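Long-range contacts in isoflavone reductase (Medicago sativa, PDB 2GAS), which reduces the isoflavone 2'-hydroxyformononetin to (3R)-vestitone with NADPH, a late step in making the pterocarpan phytoalexin medicarpin in alfalfa: residues Thr148-His153 against Val212-Pro217; Ala154-Phe159 against Tyr188-Asp193; Thr198-Asn203 against Tyr291-Tyr296. All blocks are in the same frame, centred on the assembly; numbering follows the deposited sequence.

Overall arrangement
Interaction 1 is buried core: two parallel strands paired by backbone bonds, with histidines and an arginine held by polar partners on one face. Interaction 2, about 11 Å from it between centres, is largely buried and begins the same way, but both chains then turn, one into helix 191-202 and the other into a weakly bonded helical turn, and a glutamate joins them by a side-chain bond. Interaction 3 lies farther out, about 15 Å from the chain centre, without strand pairing; an arginine packs on a tyrosine and meets an aspartate. Helix 191-202 joins the three: it starts in interaction 2, its later turns carry interaction 3, and its side chains pack against interaction 1.

Interaction 1 (Thr148-His153 against Val212-Pro217); sequences TYLCCH and VHIRLP
The imidazole of H153 meets I214 at its edge, near the ring plane, where CD2 lies 3.7 Å from I214 O. R215 reaches the same ring obliquely through CD, 3.9 Å from H153 CD2, its guanidinium plane turned 28° from the imidazole. C151 and H213, paired neighbours, both leave the sheet on this face. With SG anti to the carbonyl carbon (chi1 -53°), it is C151 CB that makes the nearer approach, 4.0 Å from H213 ND1, and the sulfur stands obliquely, 4.9 Å from the ring centroid. Y277 ties these rings together, since its hydroxyl bonds to both H153 NE2 and H213 ND1, while D284 takes H213 NE2 and E286 forms a salt bridge with R215. The backbones run parallel: V212 N donates to Y149 O (2.8 Å), V212 O accepts from C151 N, and I214 N donates to C151 O. Pairing then gives way to a water that donates to both C152 O and I214 O, bridging the chains as they separate. The other face is apolar; L150 CD2 packs on V212 CB, and C152 CB meets I214 CG1 at 4.0 Å. Parallel pairing with a helix packed on one face fits the alpha/beta sheet of an NADP-binding Rossmann protein. Helix 191-202 covers this face, with T198 against L150, V194 against C152 and F197 against I214, and links on to strand 210-213, which lies between strands 148-151 and 284-286.

Interaction 2 (Ala154-Phe159 against Tyr188-Asp193); sequences AFTGYF and YVTEAD
E191 sends CG anti to its carbonyl carbon and then bends at chi2 (71°), curling its carboxylate back to the backbone of G157. There OE2 accepts from G157 N at 2.9 Å through its syn lone pair, and the missing side chain of G157 permits the close approach. F155 lies across the bent chain: its CB is 3.2 Å from E191 OE2, its CD1 packs 3.7 Å from E191 CG, and the ring and carboxylate planes stand 30° apart. T156 OG1, placed between its own N and carbonyl carbon, touches T190 CA at 3.1 Å, and a water joins this hydroxyl to E191 OE1. With an alanine in place of E191, G157 N would probably lose its carboxylate acceptor, the bridging water one of its anchors, and F155 the packing along one side. The strands hold each other by parallel backbone bonds, V189 N to A154 O (3.1 Å) and T156 N to V189 O. On the face of A154, the Y188 ring has F159 CB at its edge, 3.9 Å from CE2, and A154 CB touching CD2 obliquely. After the pairing the chain from F155 makes a weakly bonded helical turn, F155 O taking Y158 N and F159 N; the other chain enters helix 191-202, with T190 as N-cap, its OG1 accepting from D193 N. F155 also packs on I14 of the glycine-rich loop inferred to bind NADP(+), so the turn after F155 borders the cofactor site, consistent with an NADP-binding Rossmann protein.

Interaction 3 (Thr198-Asn203 against Tyr291-Tyr296); sequences TIRAAN and YPDVTY
R200 and Y291 form the dense part of the contact, running antiparallel alongside one another. R200 CB stands over the centre of the phenol ring, 4.2 Å from the centroid and only 4° off its normal, a CH-pi contact. Bends at chi2 and chi3 carry the rest of the arginine along the tyrosine toward its CB, where Y291 CD1 lies over one face of the guanidinium, 3.5 Å from NH1, with the two planes 58° apart. V294 CG2 packs beside the chain, 4.1 Å from R200 CG. Deeper in, Y291 OH reaches to 3.6 Å from A201 CA, and its polar end is held by D204. The outer part is exposed and less covered. D293, in the type I turn from Y291 to V294, also touches a crystal neighbour, which may influence its setting. It meets the guanidinium edge in a salt bridge made by NH2 alone: R200 NH2 bonds to OD2 at 2.6 Å through the syn lone pair, almost in the guanidinium plane, while its bond to OD1 at 3.1 Å is weak. Both carboxylate oxygens thus share NH2, the planes being twisted 45° apart. The chemistry changes along one side chain: the arginine's aliphatic base is packed against the face of a tyrosine and its charged end is paired near the surface; the CH-pi contact and the salt bridge together join helix 191-202 to this loop, the latter probably weakened by its exposure.

Interaction 1 (Thr148-His153 against Val212-Pro217)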
ATOM      1  N   THR A 148     -12.311   2.224   5.809  1.00 15.44           N
ATOM      2  CA  THR A 148     -11.033   2.144   6.510  1.00 14.02           C
ATOM      3  C   THR A 148      -9.985   2.467   5.450  1.00 13.28           C
ATOM      4  O   THR A 148      -9.969   1.859   4.377  1.00 13.16           O
ATOM      5  CB  THR A 148     -10.731   0.760   7.109  1.00 13.22           C
ATOM      6  OG1 THR A 148     -11.692   0.458   8.128  1.00 16.54           O
ATOM      7  CG2 THR A 148      -9.328   0.762   7.745  1.00 16.56           C
ATOM      8  N   TYR A 149      -9.142   3.452   5.738  1.00 14.06           N
ATOM      9  CA  TYR A 149      -8.080   3.857   4.819  1.00 14.91           C
ATOM     10  C   TYR A 149      -6.798   3.253   5.366  1.00 15.02           C
ATOM     11  O   TYR A 149      -6.337   3.642   6.435  1.00 14.57           O
ATOM     12  CB  TYR A 149      -7.959   5.382   4.784  1.00 13.67           C
ATOM     13  CG  TYR A 149      -9.238   6.099   4.413  1.00 12.48           C
ATOM     14  CD1 TYR A 149      -9.547   7.332   4.977  1.00 13.05           C
ATOM     15  CD2 TYR A 149     -10.127   5.555   3.482  1.00 15.33           C
ATOM     16  CE1 TYR A 149     -10.714   8.015   4.625  1.00 14.01           C
ATOM     17  CE2 TYR A 149     -11.293   6.229   3.123  1.00 15.42           C
ATOM     18  CZ  TYR A 149     -11.575   7.454   3.697  1.00 14.69           C
ATOM     19  OH  TYR A 149     -12.726   8.121   3.339  1.00 16.83           O
ATOM     20  N   LEU A 150      -6.231   2.299   4.635  1.00 13.91           N
ATOM     21  CA  LEU A 150      -5.017   1.619   5.083  1.00 14.05           C
ATOM     22  C   LEU A 150      -3.792   2.366   4.560  1.00 15.05           C
ATOM     23  O   LEU A 150      -3.429   2.253   3.395  1.00 15.28           O
ATOM     24  CB  LEU A 150      -5.032   0.168   4.591  1.00 14.35           C
ATOM     25  CG  LEU A 150      -4.139  -0.890   5.259  1.00 13.81           C
ATOM     26  CD1 LEU A 150      -2.669  -0.522   5.094  1.00 16.88           C
ATOM     27  CD2 LEU A 150      -4.497  -1.013   6.727  1.00 15.68           C
ATOM     28  N   CYS A 151      -3.170   3.146   5.436  1.00 14.92           N
ATOM     29  CA  CYS A 151      -2.001   3.940   5.076  1.00 15.52           C
ATOM     30  C   CYS A 151      -0.750   3.229   5.579  1.00 15.88           C
ATOM     31  O   CYS A 151      -0.320   3.427   6.718  1.00 16.22           O
ATOM     32  CB  CYS A 151      -2.131   5.332   5.696  1.00 14.19           C
ATOM     33  SG  CYS A 151      -3.707   6.137   5.272  1.00 17.11           S
ATOM     34  N   CYS A 152      -0.175   2.398   4.715  1.00 15.56           N
ATOM     35  CA  CYS A 152       1.005   1.606   5.069  1.00 15.60           C
ATOM     36  C   CYS A 152       2.329   2.250   4.706  1.00 16.29           C
ATOM     37  O   CYS A 152       3.390   1.668   4.932  1.00 16.22           O
ATOM     38  CB  CYS A 152       0.922   0.230   4.409  1.00 14.99           C
ATOM     39  SG  CYS A 152       0.852   0.297   2.600  1.00 17.04           S
ATOM     40  N   HIS A 153       2.271   3.440   4.123  1.00 15.84           N
ATOM     41  CA  HIS A 153       3.473   4.149   3.735  1.00 15.81           C
ATOM     42  C   HIS A 153       4.398   3.399   2.775  1.00 17.14           C
ATOM     43  O   HIS A 153       3.931   2.883   1.762  1.00 18.61           O
ATOM     44  CB  HIS A 153       4.194   4.632   4.998  1.00 16.46           C
ATOM     45  CG  HIS A 153       3.454   5.730   5.696  1.00 15.83           C
ATOM     46  ND1 HIS A 153       3.334   6.993   5.158  1.00 16.41           N
ATOM     47  CD2 HIS A 153       2.684   5.723   6.810  1.00 15.45           C
ATOM     48  CE1 HIS A 153       2.516   7.714   5.904  1.00 17.25           C
ATOM     49  NE2 HIS A 153       2.107   6.965   6.913  1.00 16.51           N
ATOM     50  N   VAL A 212      -6.057   3.815   9.191  1.00 15.23           N
ATOM     51  CA  VAL A 212      -5.138   2.998   9.992  1.00 15.84           C
ATOM     52  C   VAL A 212      -3.737   3.270   9.459  1.00 16.34           C
ATOM     53  O   VAL A 212      -3.471   3.097   8.270  1.00 16.07           O
ATOM     54  CB  VAL A 212      -5.475   1.495   9.871  1.00 15.04           C
ATOM     55  CG1 VAL A 212      -4.444   0.655  10.621  1.00 17.02           C
ATOM     56  CG2 VAL A 212      -6.856   1.237  10.438  1.00 16.49           C
ATOM     57  N   HIS A 213      -2.845   3.700  10.346  1.00 15.84           N
ATOM     58  CA  HIS A 213      -1.482   4.051   9.963  1.00 16.70           C
ATOM     59  C   HIS A 213      -0.452   3.032  10.402  1.00 16.39           C
ATOM     60  O   HIS A 213      -0.422   2.632  11.565  1.00 16.75           O
ATOM     61  CB  HIS A 213      -1.132   5.404  10.574  1.00 17.63           C
ATOM     62  CG  HIS A 213      -2.165   6.453  10.317  1.00 17.79           C
ATOM     63  ND1 HIS A 213      -2.113   7.296   9.227  1.00 16.08           N
ATOM     64  CD2 HIS A 213      -3.320   6.740  10.962  1.00 17.34           C
ATOM     65  CE1 HIS A 213      -3.194   8.055   9.212  1.00 16.30           C
ATOM     66  NE2 HIS A 213      -3.943   7.737  10.253  1.00 18.02           N
ATOM     67  N   ILE A 214       0.398   2.625   9.466  1.00 16.16           N
ATOM     68  CA  ILE A 214       1.445   1.665   9.779  1.00 17.46           C
ATOM     69  C   ILE A 214       2.788   2.385   9.887  1.00 17.52           C
ATOM     70  O   ILE A 214       3.377   2.778   8.882  1.00 19.59           O
ATOM     71  CB  ILE A 214       1.569   0.570   8.686  1.00 18.22           C
ATOM     72  CG1 ILE A 214       0.194  -0.021   8.358  1.00 21.49           C
ATOM     73  CG2 ILE A 214       2.533  -0.522   9.152  1.00 18.83           C
ATOM     74  CD1 ILE A 214      -0.419  -0.820   9.463  1.00 29.25           C
ATOM     75  N   ARG A 215       3.243   2.600  11.116  1.00 18.00           N
ATOM     76  CA  ARG A 215       4.541   3.218  11.382  1.00 18.46           C
ATOM     77  C   ARG A 215       5.121   2.305  12.459  1.00 18.80           C
ATOM     78  O   ARG A 215       4.924   2.544  13.646  1.00 19.58           O
ATOM     79  CB  ARG A 215       4.401   4.644  11.934  1.00 19.72           C
ATOM     80  CG  ARG A 215       4.266   5.749  10.885  1.00 22.21           C
ATOM     81  CD  ARG A 215       2.829   6.209  10.713  1.00 23.15           C
ATOM     82  NE  ARG A 215       2.239   6.766  11.934  1.00 20.90           N
ATOM     83  CZ  ARG A 215       2.288   8.048  12.298  1.00 19.56           C
ATOM     84  NH1 ARG A 215       2.911   8.946  11.545  1.00 18.38           N
ATOM     85  NH2 ARG A 215       1.672   8.441  13.406  1.00 20.32           N
ATOM     86  N   LEU A 216       5.812   1.252  12.033  1.00 18.96           N
ATOM     87  CA  LEU A 216       6.385   0.275  12.961  1.00 18.69           C
ATOM     88  C   LEU A 216       7.707   0.773  13.557  1.00 19.17           C
ATOM     89  O   LEU A 216       8.639   1.120  12.841  1.00 19.10           O
ATOM     90  CB  LEU A 216       6.565  -1.056  12.227  1.00 18.10           C
ATOM     91  CG  LEU A 216       5.294  -1.526  11.497  1.00 18.97           C
ATOM     92  CD1 LEU A 216       5.626  -2.658  10.547  1.00 20.28           C
ATOM     93  CD2 LEU A 216       4.238  -1.957  12.509  1.00 20.15           C
ATOM     94  N   PRO A 217       7.801   0.799  14.896  1.00 21.50           N
ATOM     95  CA  PRO A 217       8.985   1.260  15.626  1.00 21.57           C
ATOM     96  C   PRO A 217      10.367   0.947  15.053  1.00 21.57           C
ATOM     97  O   PRO A 217      11.150   1.859  14.799  1.00 23.05           O
ATOM     98  CB  PRO A 217       8.775   0.665  17.015  1.00 23.89           C
ATOM     99  CG  PRO A 217       7.295   0.783  17.170  1.00 22.91           C
ATOM    100  CD  PRO A 217       6.794   0.266  15.831  1.00 21.11           C
TER
HETATM  101  O   HOH W   1       5.028   1.430   7.208  1.00 20.06           O

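Interaction 2 (Ala154-Phe159 against Tyr188-Asp193)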
ATOM      1  N   ALA A 154       5.687   3.297   3.091  1.00 16.71           N
ATOM      2  CA  ALA A 154       6.640   2.689   2.166  1.00 17.29           C
ATOM      3  C   ALA A 154       6.845   1.177   2.155  1.00 17.74           C
ATOM      4  O   ALA A 154       7.406   0.610   3.088  1.00 18.16           O
ATOM      5  CB  ALA A 154       7.999   3.380   2.323  1.00 16.41           C
ATOM      6  N   PHE A 155       6.409   0.536   1.075  1.00 17.12           N
ATOM      7  CA  PHE A 155       6.582  -0.909   0.921  1.00 16.82           C
ATOM      8  C   PHE A 155       8.072  -1.190   0.779  1.00 18.17           C
ATOM      9  O   PHE A 155       8.766  -0.500   0.032  1.00 16.47           O
ATOM     10  CB  PHE A 155       5.895  -1.409  -0.349  1.00 17.57           C
ATOM     11  CG  PHE A 155       4.410  -1.528  -0.239  1.00 17.84           C
ATOM     12  CD1 PHE A 155       3.836  -2.554   0.503  1.00 18.59           C
ATOM     13  CD2 PHE A 155       3.579  -0.631  -0.901  1.00 21.32           C
ATOM     14  CE1 PHE A 155       2.454  -2.687   0.583  1.00 20.09           C
ATOM     15  CE2 PHE A 155       2.196  -0.758  -0.826  1.00 19.78           C
ATOM     16  CZ  PHE A 155       1.633  -1.787  -0.084  1.00 19.63           C
ATOM     17  N   THR A 156       8.558  -2.218   1.465  1.00 16.64           N
ATOM     18  CA  THR A 156       9.971  -2.566   1.378  1.00 17.26           C
ATOM     19  C   THR A 156      10.374  -2.931  -0.047  1.00 18.95           C
ATOM     20  O   THR A 156      11.430  -2.516  -0.525  1.00 19.33           O
ATOM     21  CB  THR A 156      10.310  -3.753   2.297  1.00 18.06           C
ATOM     22  OG1 THR A 156       9.356  -4.803   2.090  1.00 19.05           O
ATOM     23  CG2 THR A 156      10.293  -3.322   3.757  1.00 18.71           C
ATOM     24  N   GLY A 157       9.523  -3.697  -0.726  1.00 18.27           N
ATOM     25  CA  GLY A 157       9.822  -4.116  -2.083  1.00 20.48           C
ATOM     26  C   GLY A 157       9.871  -3.002  -3.107  1.00 23.35           C
ATOM     27  O   GLY A 157      10.374  -3.200  -4.210  1.00 25.03           O
ATOM     28  N   TYR A 158       9.355  -1.830  -2.746  1.00 23.79           N
ATOM     29  CA  TYR A 158       9.341  -0.694  -3.657  1.00 26.51           C
ATOM     30  C   TYR A 158      10.311   0.418  -3.286  1.00 26.93           C
ATOM     31  O   TYR A 158      10.935   1.008  -4.169  1.00 29.07           O
ATOM     32  CB  TYR A 158       7.927  -0.120  -3.753  1.00 28.94           C
ATOM     33  CG  TYR A 158       6.978  -1.007  -4.522  1.00 34.82           C
ATOM     34  CD1 TYR A 158       7.129  -1.190  -5.896  1.00 37.14           C
ATOM     35  CD2 TYR A 158       5.946  -1.687  -3.875  1.00 38.01           C
ATOM     36  CE1 TYR A 158       6.279  -2.032  -6.609  1.00 40.35           C
ATOM     37  CE2 TYR A 158       5.088  -2.532  -4.579  1.00 40.39           C
ATOM     38  CZ  TYR A 158       5.262  -2.699  -5.945  1.00 40.94           C
ATOM     39  OH  TYR A 158       4.426  -3.536  -6.649  1.00 45.02           O
ATOM     40  N   PHE A 159      10.439   0.702  -1.990  1.00 24.32           N
ATOM     41  CA  PHE A 159      11.319   1.772  -1.525  1.00 24.03           C
ATOM     42  C   PHE A 159      12.652   1.310  -0.956  1.00 23.98           C
ATOM     43  O   PHE A 159      13.712   1.761  -1.385  1.00 26.62           O
ATOM     44  CB  PHE A 159      10.637   2.613  -0.438  1.00 26.15           C
ATOM     45  CG  PHE A 159       9.508   3.472  -0.934  1.00 29.78           C
ATOM     46  CD1 PHE A 159       8.263   2.922  -1.209  1.00 28.07           C
ATOM     47  CD2 PHE A 159       9.687   4.845  -1.092  1.00 30.25           C
ATOM     48  CE1 PHE A 159       7.206   3.726  -1.631  1.00 29.71           C
ATOM     49  CE2 PHE A 159       8.638   5.657  -1.513  1.00 31.63           C
ATOM     50  CZ  PHE A 159       7.394   5.095  -1.782  1.00 29.64           C
ATOM     51  N   TYR A 188       8.701   1.932   6.874  1.00 15.52           N
ATOM     52  CA  TYR A 188       8.790   0.795   5.963  1.00 14.77           C
ATOM     53  C   TYR A 188       8.081  -0.456   6.471  1.00 15.55           C
ATOM     54  O   TYR A 188       8.084  -0.740   7.665  1.00 16.51           O
ATOM     55  CB  TYR A 188      10.260   0.459   5.694  1.00 14.44           C
ATOM     56  CG  TYR A 188      11.050   1.623   5.156  1.00 14.94           C
ATOM     57  CD1 TYR A 188      11.685   2.516   6.021  1.00 16.54           C
ATOM     58  CD2 TYR A 188      11.126   1.864   3.787  1.00 15.67           C
ATOM     59  CE1 TYR A 188      12.376   3.623   5.535  1.00 17.75           C
ATOM     60  CE2 TYR A 188      11.814   2.973   3.287  1.00 17.21           C
ATOM     61  CZ  TYR A 188      12.434   3.846   4.168  1.00 18.84           C
ATOM     62  OH  TYR A 188      13.103   4.954   3.681  1.00 18.87           O
ATOM     63  N   VAL A 189       7.495  -1.209   5.547  1.00 16.61           N
ATOM     64  CA  VAL A 189       6.769  -2.426   5.891  1.00 16.11           C
ATOM     65  C   VAL A 189       6.765  -3.369   4.689  1.00 14.81           C
ATOM     66  O   VAL A 189       6.664  -2.921   3.543  1.00 14.88           O
ATOM     67  CB  VAL A 189       5.309  -2.081   6.315  1.00 17.17           C
ATOM     68  CG1 VAL A 189       4.581  -1.383   5.172  1.00 18.10           C
ATOM     69  CG2 VAL A 189       4.562  -3.335   6.736  1.00 14.93           C
ATOM     70  N   THR A 190       6.886  -4.671   4.934  1.00 14.91           N
ATOM     71  CA  THR A 190       6.887  -5.621   3.825  1.00 15.39           C
ATOM     72  C   THR A 190       5.472  -5.790   3.282  1.00 14.34           C
ATOM     73  O   THR A 190       4.498  -5.527   3.983  1.00 13.63           O
ATOM     74  CB  THR A 190       7.413  -7.013   4.245  1.00 17.07           C
ATOM     75  OG1 THR A 190       6.484  -7.627   5.149  1.00 16.27           O
ATOM     76  CG2 THR A 190       8.764  -6.887   4.932  1.00 14.55           C
ATOM     77  N   GLU A 191       5.363  -6.233   2.032  1.00 15.83           N
ATOM     78  CA  GLU A 191       4.053  -6.440   1.426  1.00 17.06           C
ATOM     79  C   GLU A 191       3.282  -7.494   2.216  1.00 16.64           C
ATOM     80  O   GLU A 191       2.085  -7.350   2.449  1.00 16.12           O
ATOM     81  CB  GLU A 191       4.185  -6.891  -0.034  1.00 18.47           C
ATOM     82  CG  GLU A 191       4.799  -5.857  -0.986  1.00 20.09           C
ATOM     83  CD  GLU A 191       6.279  -5.639  -0.741  1.00 24.33           C
ATOM     84  OE1 GLU A 191       6.989  -6.630  -0.485  1.00 28.02           O
ATOM     85  OE2 GLU A 191       6.738  -4.484  -0.819  1.00 25.69           O
ATOM     86  N   ALA A 192       3.972  -8.549   2.636  1.00 16.53           N
ATOM     87  CA  ALA A 192       3.324  -9.605   3.404  1.00 16.47           C
ATOM     88  C   ALA A 192       2.693  -9.036   4.672  1.00 15.51           C
ATOM     89  O   ALA A 192       1.545  -9.349   5.006  1.00 16.05           O
ATOM     90  CB  ALA A 192       4.342 -10.695   3.763  1.00 16.12           C
ATOM     91  N   ASP A 193       3.443  -8.198   5.381  1.00 16.06           N
ATOM     92  CA  ASP A 193       2.953  -7.601   6.614  1.00 14.96           C
ATOM     93  C   ASP A 193       1.795  -6.641   6.364  1.00 16.79           C
ATOM     94  O   ASP A 193       0.903  -6.514   7.200  1.00 15.71           O
ATOM     95  CB  ASP A 193       4.091  -6.892   7.354  1.00 15.98           C
ATOM     96  CG  ASP A 193       5.034  -7.868   8.045  1.00 18.29           C
ATOM     97  OD1 ASP A 193       6.099  -7.421   8.519  1.00 18.71           O
ATOM     98  OD2 ASP A 193       4.711  -9.080   8.118  1.00 19.70           O
TER
HETATM   99  O   HOH W   2       9.392  -6.723   0.142  1.00 30.12           O

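Interaction 3 (Thr198-Asn203 against Tyr291-Tyr296)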
ATOM      1  N   THR A 198      -3.775  -5.346   7.168  1.00 15.41           N
ATOM      2  CA  THR A 198      -5.014  -4.985   6.494  1.00 15.97           C
ATOM      3  C   THR A 198      -6.149  -5.868   6.996  1.00 15.44           C
ATOM      4  O   THR A 198      -7.255  -5.389   7.251  1.00 14.87           O
ATOM      5  CB  THR A 198      -4.887  -5.139   4.966  1.00 14.94           C
ATOM      6  OG1 THR A 198      -3.874  -4.251   4.484  1.00 15.25           O
ATOM      7  CG2 THR A 198      -6.202  -4.806   4.276  1.00 15.55           C
ATOM      8  N   ILE A 199      -5.872  -7.159   7.149  1.00 16.47           N
ATOM      9  CA  ILE A 199      -6.894  -8.084   7.618  1.00 16.73           C
ATOM     10  C   ILE A 199      -7.171  -7.861   9.105  1.00 18.11           C
ATOM     11  O   ILE A 199      -8.311  -7.980   9.549  1.00 16.61           O
ATOM     12  CB  ILE A 199      -6.488  -9.556   7.331  1.00 17.60           C
ATOM     13  CG1 ILE A 199      -6.555  -9.834   5.821  1.00 20.76           C
ATOM     14  CG2 ILE A 199      -7.438 -10.514   8.045  1.00 19.62           C
ATOM     15  CD1 ILE A 199      -5.684  -8.958   4.973  1.00 29.34           C
ATOM     16  N   ARG A 200      -6.141  -7.519   9.878  1.00 17.25           N
ATOM     17  CA  ARG A 200      -6.349  -7.237  11.296  1.00 18.73           C
ATOM     18  C   ARG A 200      -7.319  -6.065  11.397  1.00 17.23           C
ATOM     19  O   ARG A 200      -8.241  -6.075  12.210  1.00 17.39           O
ATOM     20  CB  ARG A 200      -5.029  -6.865  11.982  1.00 20.32           C
ATOM     21  CG  ARG A 200      -4.197  -8.048  12.430  1.00 28.17           C
ATOM     22  CD  ARG A 200      -4.881  -8.794  13.570  1.00 31.70           C
ATOM     23  NE  ARG A 200      -4.214  -8.591  14.853  1.00 35.34           N
ATOM     24  CZ  ARG A 200      -4.812  -8.085  15.927  1.00 35.82           C
ATOM     25  NH1 ARG A 200      -6.087  -7.729  15.868  1.00 37.92           N
ATOM     26  NH2 ARG A 200      -4.139  -7.941  17.059  1.00 36.03           N
ATOM     27  N   ALA A 201      -7.111  -5.058  10.552  1.00 16.59           N
ATOM     28  CA  ALA A 201      -7.972  -3.882  10.537  1.00 15.58           C
ATOM     29  C   ALA A 201      -9.381  -4.259  10.077  1.00 16.98           C
ATOM     30  O   ALA A 201     -10.370  -3.780  10.628  1.00 17.06           O
ATOM     31  CB  ALA A 201      -7.376  -2.805   9.609  1.00 17.08           C
ATOM     32  N   ALA A 202      -9.465  -5.132   9.077  1.00 15.39           N
ATOM     33  CA  ALA A 202     -10.762  -5.548   8.550  1.00 15.17           C
ATOM     34  C   ALA A 202     -11.621  -6.204   9.627  1.00 17.58           C
ATOM     35  O   ALA A 202     -12.826  -5.965   9.698  1.00 18.19           O
ATOM     36  CB  ALA A 202     -10.561  -6.508   7.387  1.00 14.43           C
ATOM     37  N   ASN A 203     -10.989  -7.016  10.470  1.00 18.26           N
ATOM     38  CA  ASN A 203     -11.684  -7.728  11.538  1.00 20.50           C
ATOM     39  C   ASN A 203     -11.831  -6.935  12.835  1.00 21.46           C
ATOM     40  O   ASN A 203     -12.415  -7.427  13.803  1.00 22.30           O
ATOM     41  CB  ASN A 203     -10.967  -9.051  11.839  1.00 20.45           C
ATOM     42  CG  ASN A 203     -11.097 -10.053  10.713  1.00 20.60           C
ATOM     43  OD1 ASN A 203     -12.192 -10.281  10.202  1.00 23.48           O
ATOM     44  ND2 ASN A 203      -9.982 -10.667  10.324  1.00 19.63           N
ATOM     45  N   TYR A 291      -2.411  -3.117  17.333  1.00 18.19           N
ATOM     46  CA  TYR A 291      -2.075  -4.514  17.092  1.00 18.62           C
ATOM     47  C   TYR A 291      -0.611  -4.814  17.415  1.00 17.99           C
ATOM     48  O   TYR A 291       0.134  -5.292  16.555  1.00 17.12           O
ATOM     49  CB  TYR A 291      -2.355  -4.848  15.625  1.00 18.39           C
ATOM     50  CG  TYR A 291      -3.619  -4.204  15.090  1.00 18.78           C
ATOM     51  CD1 TYR A 291      -4.865  -4.502  15.646  1.00 19.43           C
ATOM     52  CD2 TYR A 291      -3.568  -3.285  14.039  1.00 18.29           C
ATOM     53  CE1 TYR A 291      -6.030  -3.904  15.173  1.00 19.01           C
ATOM     54  CE2 TYR A 291      -4.736  -2.678  13.554  1.00 18.47           C
ATOM     55  CZ  TYR A 291      -5.959  -2.995  14.131  1.00 19.35           C
ATOM     56  OH  TYR A 291      -7.120  -2.408  13.680  1.00 19.57           O
ATOM     57  N   PRO A 292      -0.188  -4.571  18.667  1.00 19.56           N
ATOM     58  CA  PRO A 292       1.200  -4.818  19.080  1.00 20.08           C
ATOM     59  C   PRO A 292       1.648  -6.277  18.999  1.00 20.29           C
ATOM     60  O   PRO A 292       2.844  -6.568  18.986  1.00 21.02           O
ATOM     61  CB  PRO A 292       1.228  -4.283  20.508  1.00 19.77           C
ATOM     62  CG  PRO A 292      -0.154  -4.595  20.996  1.00 21.29           C
ATOM     63  CD  PRO A 292      -1.010  -4.162  19.820  1.00 21.48           C
ATOM     64  N   ASP A 293       0.687  -7.190  18.930  1.00 20.63           N
ATOM     65  CA  ASP A 293       0.987  -8.615  18.855  1.00 21.27           C
ATOM     66  C   ASP A 293       1.490  -9.069  17.487  1.00 21.44           C
ATOM     67  O   ASP A 293       2.055 -10.153  17.362  1.00 23.58           O
ATOM     68  CB  ASP A 293      -0.259  -9.412  19.214  1.00 23.69           C
ATOM     69  CG  ASP A 293      -1.416  -9.096  18.299  1.00 23.97           C
ATOM     70  OD1 ASP A 293      -1.770  -9.951  17.466  1.00 29.61           O
ATOM     71  OD2 ASP A 293      -1.959  -7.981  18.404  1.00 24.81           O
ATOM     72  N   VAL A 294       1.275  -8.261  16.453  1.00 20.66           N
ATOM     73  CA  VAL A 294       1.734  -8.649  15.124  1.00 22.11           C
ATOM     74  C   VAL A 294       3.259  -8.560  15.045  1.00 21.29           C
ATOM     75  O   VAL A 294       3.831  -7.486  15.219  1.00 22.25           O
ATOM     76  CB  VAL A 294       1.102  -7.759  14.030  1.00 21.82           C
ATOM     77  CG1 VAL A 294       1.668  -8.127  12.662  1.00 23.87           C
ATOM     78  CG2 VAL A 294      -0.409  -7.937  14.037  1.00 25.08           C
ATOM     79  N   THR A 295       3.914  -9.693  14.806  1.00 24.04           N
ATOM     80  CA  THR A 295       5.372  -9.719  14.716  1.00 25.72           C
ATOM     81  C   THR A 295       5.809  -9.379  13.295  1.00 26.73           C
ATOM     82  O   THR A 295       5.861 -10.243  12.421  1.00 30.58           O
ATOM     83  CB  THR A 295       5.941 -11.096  15.095  1.00 28.63           C
ATOM     84  OG1 THR A 295       5.357 -11.533  16.329  1.00 31.36           O
ATOM     85  CG2 THR A 295       7.453 -11.009  15.276  1.00 31.18           C
ATOM     86  N   TYR A 296       6.146  -8.117  13.075  1.00 24.03           N
ATOM     87  CA  TYR A 296       6.538  -7.666  11.748  1.00 22.86           C
ATOM     88  C   TYR A 296       7.997  -7.907  11.383  1.00 22.37           C
ATOM     89  O   TYR A 296       8.865  -8.008  12.252  1.00 23.19           O
ATOM     90  CB  TYR A 296       6.222  -6.174  11.595  1.00 20.53           C
ATOM     91  CG  TYR A 296       6.947  -5.268  12.570  1.00 19.44           C
ATOM     92  CD1 TYR A 296       6.412  -4.980  13.829  1.00 19.74           C
ATOM     93  CD2 TYR A 296       8.163  -4.685  12.226  1.00 17.90           C
ATOM     94  CE1 TYR A 296       7.074  -4.129  14.714  1.00 21.29           C
ATOM     95  CE2 TYR A 296       8.832  -3.838  13.103  1.00 19.11           C
ATOM     96  CZ  TYR A 296       8.283  -3.562  14.342  1.00 18.13           C
ATOM     97  OH  TYR A 296       8.943  -2.715  15.194  1.00 24.02           O
TER